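Local structure of cleavage and polyadenylation specificity factor 100 KD subunit (Methanosarcina mazei, 2XR1) at residues G512-G517 with E521-F526; K487-H492 with Q496-N501. The protein probably terminates archaeal transcription as a dimeric, two-zinc ribonuclease of the metallo-beta-lactamase/beta-CASP family, cutting nascent RNA where it leaves RNA polymerase. One frame throughout, in Å; residues are numbered along the deposited sequence.

Contact 1: G512-G517 with E521-F526; sequences GMMNGG and EYFKAF
Residues 512-517 form an irregular, glycine-rich turn that runs into helix 518-526, and the backbones approach at two places, with Met514 and Phe523 9.1 Å apart between their CA atoms and Gly517 and Glu521 7.6 Å apart between theirs. Met514 adopts a left-handed backbone conformation with a positive phi, and its CB points toward the helix. The methionine carries CG anti to its carbonyl carbon, runs extended to the sulfur and bends there, which brings the terminal methyl to the aromatic ring. Met514 CE lies 3.5 Å from Phe523 CD1 and 3.9 Å from Phe523 CG, an oblique apolar approach centred on CD1, with CG and CE1 the next ring atoms. Phe523 answers from the helix with CG anti to the backbone N (chi1 167°), and the two side chains cross at about a right angle. The second meeting point is backbone to backbone: Gly517 O comes to 4.0 Å from Glu521 N, too far for a hydrogen bond, as the chain enters the helix. Gly517 sits at a phi of 95°, in a region of the backbone map open mainly to glycine. Its amide is held from outside by a hydrogen bond to Glu290 OE2, while Gly516 O accepts one from Ser511 OG. This is the link from strand 506-509 of the parallel beta-CASP sheet to the helix that follows it. Ile549 of helix 545-550 touches both Met514 and Phe523, Ile545 adds to the methionine, and Met572 also packs on the phenylalanine. Tyr522 and Phe526 pack instead on strand 506-509, where both touch Ile507.

Contact 2: K487-H492 with Q496-N501; sequences KPVDSH and QKIIQN
The imidazole of His492 and the side-chain amide of Gln496 lie one helical turn apart with their planes inclined by 28°, meeting obliquely and without a hydrogen bond between them. Gln496 CG approaches the ring at its far end, 3.8 Å from His492 NE2, and Gln496 NE2 stands 3.9 Å from that same ring nitrogen. The glutamine is bent at chi2 (-69°), which folds its amide back beside the ring; a weak hydrogen bond from Gln500 NE2 reaches Gln496 OE1 from the next turn. Beneath the side chains, Gln496 N donates to His492 O over 3.3 Å, with an N-H...O angle of 157°, in the first turn of helix 492-500. Ser491 is the N-cap, its OG accepting from Ala494 N. A short turn through Asp490 and Ser491 leads from strand 486-489, an outermost strand of the parallel beta-CASP sheet, into the helix, which turns back over the strand in the strand-to-helix step of an alpha/beta fold. Val489 and Ile498 meet tip to tip across this step, Val489 CG1 lying 4.1 Å from Ile498 CD1. Both side chains also touch Tyr446 on the adjacent strand 445-448.

In the fold
Contact 2 closes before contact 1 opens along the chain; their centres lie 14 Å apart within the beta-CASP region. Each joins a helix to the chain leading into it from a strand of the same parallel sheet, and strand 445-448 lies between those two strands. Helices 492-500 and 518-526 pack together, so the contacts touch directly. Tyr522 bridges them: its OH lies 3.8 Å from Ile498 CD1 and 3.8 Å from Val489 CG2, and it hydrogen-bonds to Asp448 OD2. Glu521 OE2 approaches His492 CD2 at 3.9 Å. Both contacts lie away from the two-zinc site, whose metals share Asp355.

Contact 1: G512-G517 with E521-F526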
loop_
_atom_site.group_PDB
_atom_site.type_symbol
_atom_site.label_atom_id
_atom_site.label_comp_id
_atom_site.label_asym_id
_atom_site.label_seq_id
_atom_site.Cartn_x
_atom_site.Cartn_y
_atom_site.Cartn_z
ATOM N N GLY B 512 -20.953 -17.071 -20.342
ATOM C CA GLY B 512 -22.107 -16.777 -19.486
ATOM C C GLY B 512 -22.688 -15.385 -19.394
ATOM O O GLY B 512 -23.773 -15.245 -18.845
ATOM N N MET B 513 -21.989 -14.370 -19.903
ATOM C CA MET B 513 -22.540 -12.990 -19.960
ATOM C C MET B 513 -22.511 -12.393 -21.371
ATOM O O MET B 513 -22.551 -11.176 -21.566
ATOM C CB MET B 513 -21.840 -12.096 -18.930
ATOM C CG MET B 513 -22.050 -12.602 -17.488
ATOM S SD MET B 513 -21.289 -11.522 -16.304
ATOM C CE MET B 513 -21.924 -12.127 -14.724
ATOM N N MET B 514 -22.430 -13.286 -22.357
ATOM C CA MET B 514 -22.532 -12.962 -23.770
ATOM C C MET B 514 -21.496 -11.979 -24.274
ATOM O O MET B 514 -21.704 -11.363 -25.306
ATOM C CB MET B 514 -23.944 -12.455 -24.080
ATOM C CG MET B 514 -25.010 -13.482 -23.790
ATOM S SD MET B 514 -26.690 -12.903 -24.014
ATOM C CE MET B 514 -26.972 -13.217 -25.760
ATOM N N ASN B 515 -20.376 -11.842 -23.572
ATOM C CA ASN B 515 -19.271 -11.014 -24.072
ATOM C C ASN B 515 -18.507 -11.695 -25.178
ATOM O O ASN B 515 -17.657 -11.089 -25.816
ATOM C CB ASN B 515 -18.330 -10.518 -22.946
ATOM C CG ASN B 515 -18.621 -9.047 -22.542
ATOM O OD1 ASN B 515 -19.590 -8.448 -23.022
ATOM N ND2 ASN B 515 -17.783 -8.473 -21.667
ATOM N N GLY B 516 -18.810 -12.959 -25.421
ATOM C CA GLY B 516 -18.319 -13.628 -26.607
ATOM C C GLY B 516 -18.571 -15.107 -26.546
ATOM O O GLY B 516 -19.298 -15.587 -25.690
ATOM N N GLY B 517 -17.940 -15.837 -27.453
ATOM C CA GLY B 517 -18.042 -17.287 -27.472
ATOM C C GLY B 517 -19.126 -17.742 -28.419
ATOM O O GLY B 517 -19.761 -16.928 -29.086
ATOM N N GLU B 521 -22.780 -16.768 -31.746
ATOM C CA GLU B 521 -23.170 -17.364 -33.020
ATOM C C GLU B 521 -24.623 -17.833 -32.940
ATOM O O GLU B 521 -25.417 -17.532 -33.815
ATOM C CB GLU B 521 -22.234 -18.521 -33.429
ATOM C CG GLU B 521 -21.225 -18.168 -34.532
ATOM C CD GLU B 521 -19.934 -18.998 -34.456
ATOM O OE1 GLU B 521 -19.300 -18.983 -33.377
ATOM O OE2 GLU B 521 -19.535 -19.653 -35.458
ATOM N N TYR B 522 -24.968 -18.557 -31.882
ATOM C CA TYR B 522 -26.344 -19.010 -31.682
ATOM C C TYR B 522 -27.320 -17.853 -31.628
ATOM O O TYR B 522 -28.442 -17.946 -32.141
ATOM C CB TYR B 522 -26.469 -19.816 -30.397
ATOM C CG TYR B 522 -25.735 -21.109 -30.483
ATOM C CD1 TYR B 522 -26.157 -22.109 -31.358
ATOM C CD2 TYR B 522 -24.592 -21.337 -29.722
ATOM C CE1 TYR B 522 -25.471 -23.302 -31.457
ATOM C CE2 TYR B 522 -23.893 -22.539 -29.836
ATOM C CZ TYR B 522 -24.341 -23.500 -30.712
ATOM O OH TYR B 522 -23.663 -24.676 -30.811
ATOM N N PHE B 523 -26.881 -16.764 -31.015
ATOM C CA PHE B 523 -27.709 -15.579 -30.821
ATOM C C PHE B 523 -27.829 -14.811 -32.134
ATOM O O PHE B 523 -28.918 -14.379 -32.516
ATOM C CB PHE B 523 -27.093 -14.722 -29.698
ATOM C CG PHE B 523 -27.645 -13.342 -29.588
ATOM C CD1 PHE B 523 -28.725 -13.085 -28.790
ATOM C CD2 PHE B 523 -27.057 -12.289 -30.271
ATOM C CE1 PHE B 523 -29.228 -11.794 -28.683
ATOM C CE2 PHE B 523 -27.559 -10.998 -30.171
ATOM C CZ PHE B 523 -28.639 -10.754 -29.382
ATOM N N LYS B 524 -26.712 -14.659 -32.837
ATOM C CA LYS B 524 -26.717 -13.937 -34.096
ATOM C C LYS B 524 -27.762 -14.525 -35.030
ATOM O O LYS B 524 -28.297 -13.810 -35.878
ATOM C CB LYS B 524 -25.337 -13.947 -34.740
ATOM N N ALA B 525 -28.082 -15.806 -34.857
ATOM C CA ALA B 525 -28.985 -16.509 -35.772
ATOM C C ALA B 525 -30.378 -16.791 -35.211
ATOM O O ALA B 525 -31.305 -16.947 -35.979
ATOM C CB ALA B 525 -28.342 -17.805 -36.250
ATOM N N PHE B 526 -30.546 -16.865 -33.900
ATOM C CA PHE B 526 -31.874 -17.192 -33.342
ATOM C C PHE B 526 -32.664 -16.013 -32.745
ATOM O O PHE B 526 -33.830 -16.165 -32.368
ATOM C CB PHE B 526 -31.742 -18.306 -32.294
ATOM C CG PHE B 526 -31.308 -19.634 -32.859
ATOM C CD1 PHE B 526 -31.821 -20.106 -34.069
ATOM C CD2 PHE B 526 -30.405 -20.424 -32.185
ATOM C CE1 PHE B 526 -31.416 -21.326 -34.569
ATOM C CE2 PHE B 526 -30.002 -21.647 -32.710
ATOM C CZ PHE B 526 -30.508 -22.089 -33.893
#

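Contact 2: K487-H492 with Q496-N501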
loop_
_atom_site.group_PDB
_atom_site.type_symbol
_atom_site.label_atom_id
_atom_site.label_comp_id
_atom_site.label_asym_id
_atom_site.label_seq_id
_atom_site.Cartn_x
_atom_site.Cartn_y
_atom_site.Cartn_z
ATOM N N LYS B 487 -26.006 -33.304 -25.779
ATOM C CA LYS B 487 -25.235 -33.500 -26.986
ATOM C C LYS B 487 -24.151 -32.450 -27.005
ATOM O O LYS B 487 -24.435 -31.287 -27.171
ATOM C CB LYS B 487 -26.098 -33.348 -28.260
ATOM C CG LYS B 487 -27.445 -34.079 -28.301
ATOM C CD LYS B 487 -27.311 -35.570 -28.240
ATOM C CE LYS B 487 -28.636 -36.260 -28.557
ATOM N NZ LYS B 487 -29.674 -35.837 -27.568
ATOM N N PRO B 488 -22.888 -32.840 -26.862
ATOM C CA PRO B 488 -21.854 -31.808 -26.912
ATOM C C PRO B 488 -21.522 -31.371 -28.325
ATOM O O PRO B 488 -21.762 -32.089 -29.276
ATOM C CB PRO B 488 -20.631 -32.496 -26.281
ATOM C CG PRO B 488 -21.103 -33.841 -25.826
ATOM C CD PRO B 488 -22.302 -34.163 -26.642
ATOM N N VAL B 489 -20.933 -30.198 -28.437
ATOM C CA VAL B 489 -20.521 -29.638 -29.719
ATOM C C VAL B 489 -19.377 -28.703 -29.442
ATOM O O VAL B 489 -19.525 -27.776 -28.636
ATOM C CB VAL B 489 -21.655 -28.785 -30.361
ATOM C CG1 VAL B 489 -22.763 -28.450 -29.356
ATOM C CG2 VAL B 489 -21.089 -27.505 -30.963
ATOM N N ASP B 490 -18.231 -28.941 -30.054
ATOM C CA ASP B 490 -17.136 -27.955 -29.992
ATOM C C ASP B 490 -16.470 -27.809 -31.377
ATOM O O ASP B 490 -15.888 -26.754 -31.685
ATOM C CB ASP B 490 -16.148 -28.273 -28.848
ATOM C CG ASP B 490 -16.775 -28.080 -27.431
ATOM O OD1 ASP B 490 -17.059 -26.922 -27.016
ATOM O OD2 ASP B 490 -16.977 -29.109 -26.727
ATOM N N SER B 491 -16.581 -28.843 -32.218
ATOM C CA SER B 491 -16.511 -28.628 -33.658
ATOM C C SER B 491 -17.349 -27.396 -34.047
ATOM O O SER B 491 -18.486 -27.236 -33.603
ATOM C CB SER B 491 -17.065 -29.824 -34.414
ATOM O OG SER B 491 -17.327 -29.474 -35.765
ATOM N N HIS B 492 -16.765 -26.527 -34.865
ATOM C CA HIS B 492 -17.515 -25.474 -35.553
ATOM C C HIS B 492 -18.436 -26.076 -36.636
ATOM O O HIS B 492 -19.543 -25.586 -36.871
ATOM C CB HIS B 492 -16.547 -24.457 -36.179
ATOM C CG HIS B 492 -17.128 -23.708 -37.339
ATOM N ND1 HIS B 492 -16.905 -24.078 -38.649
ATOM C CD2 HIS B 492 -17.943 -22.625 -37.385
ATOM C CE1 HIS B 492 -17.543 -23.243 -39.453
ATOM N NE2 HIS B 492 -18.181 -22.353 -38.712
ATOM N N GLN B 496 -22.804 -25.418 -36.915
ATOM C CA GLN B 496 -23.589 -24.978 -38.063
ATOM C C GLN B 496 -24.801 -25.868 -38.323
ATOM O O GLN B 496 -25.828 -25.376 -38.775
ATOM C CB GLN B 496 -22.724 -24.890 -39.317
ATOM C CG GLN B 496 -21.643 -23.810 -39.240
ATOM C CD GLN B 496 -22.201 -22.384 -39.259
ATOM O OE1 GLN B 496 -22.830 -21.967 -40.230
ATOM N NE2 GLN B 496 -21.938 -21.627 -38.203
ATOM N N LYS B 497 -24.693 -27.158 -38.015
ATOM C CA LYS B 497 -25.801 -28.098 -38.223
ATOM C C LYS B 497 -26.980 -27.824 -37.306
ATOM O O LYS B 497 -28.130 -28.072 -37.700
ATOM C CB LYS B 497 -25.350 -29.558 -38.043
ATOM C CG LYS B 497 -26.494 -30.596 -38.167
ATOM C CD LYS B 497 -25.991 -32.037 -38.206
ATOM C CE LYS B 497 -27.153 -33.044 -38.206
ATOM N NZ LYS B 497 -28.195 -32.776 -39.245
ATOM N N ILE B 498 -26.700 -27.342 -36.093
ATOM C CA ILE B 498 -27.759 -26.907 -35.183
ATOM C C ILE B 498 -28.399 -25.665 -35.759
ATOM O O ILE B 498 -29.622 -25.537 -35.754
ATOM C CB ILE B 498 -27.241 -26.577 -33.746
ATOM C CG1 ILE B 498 -26.770 -27.836 -33.048
ATOM C CG2 ILE B 498 -28.338 -25.923 -32.875
ATOM C CD1 ILE B 498 -25.761 -27.557 -31.980
ATOM N N ILE B 499 -27.551 -24.765 -36.256
ATOM C CA ILE B 499 -27.981 -23.492 -36.837
ATOM C C ILE B 499 -28.770 -23.651 -38.165
ATOM O O ILE B 499 -29.873 -23.132 -38.308
ATOM C CB ILE B 499 -26.753 -22.548 -37.051
ATOM C CG1 ILE B 499 -26.201 -22.074 -35.702
ATOM C CG2 ILE B 499 -27.127 -21.346 -37.914
ATOM C CD1 ILE B 499 -24.956 -21.184 -35.801
ATOM N N GLN B 500 -28.199 -24.366 -39.126
ATOM C CA GLN B 500 -28.825 -24.516 -40.455
ATOM C C GLN B 500 -30.147 -25.299 -40.430
ATOM O O GLN B 500 -31.039 -25.036 -41.232
ATOM C CB GLN B 500 -27.847 -25.146 -41.449
ATOM C CG GLN B 500 -27.257 -24.162 -42.473
ATOM C CD GLN B 500 -26.171 -23.260 -41.894
ATOM O OE1 GLN B 500 -26.373 -22.579 -40.878
ATOM N NE2 GLN B 500 -25.011 -23.236 -42.565
ATOM N N ASN B 501 -30.273 -26.248 -39.509
ATOM C CA ASN B 501 -31.527 -26.962 -39.302
ATOM C C ASN B 501 -32.177 -26.544 -37.977
ATOM O O ASN B 501 -32.340 -27.374 -37.089
ATOM C CB ASN B 501 -31.280 -28.484 -39.281
ATOM C CG ASN B 501 -30.654 -29.010 -40.564
ATOM O OD1 ASN B 501 -31.032 -28.627 -41.688
ATOM N ND2 ASN B 501 -29.710 -29.937 -40.404
#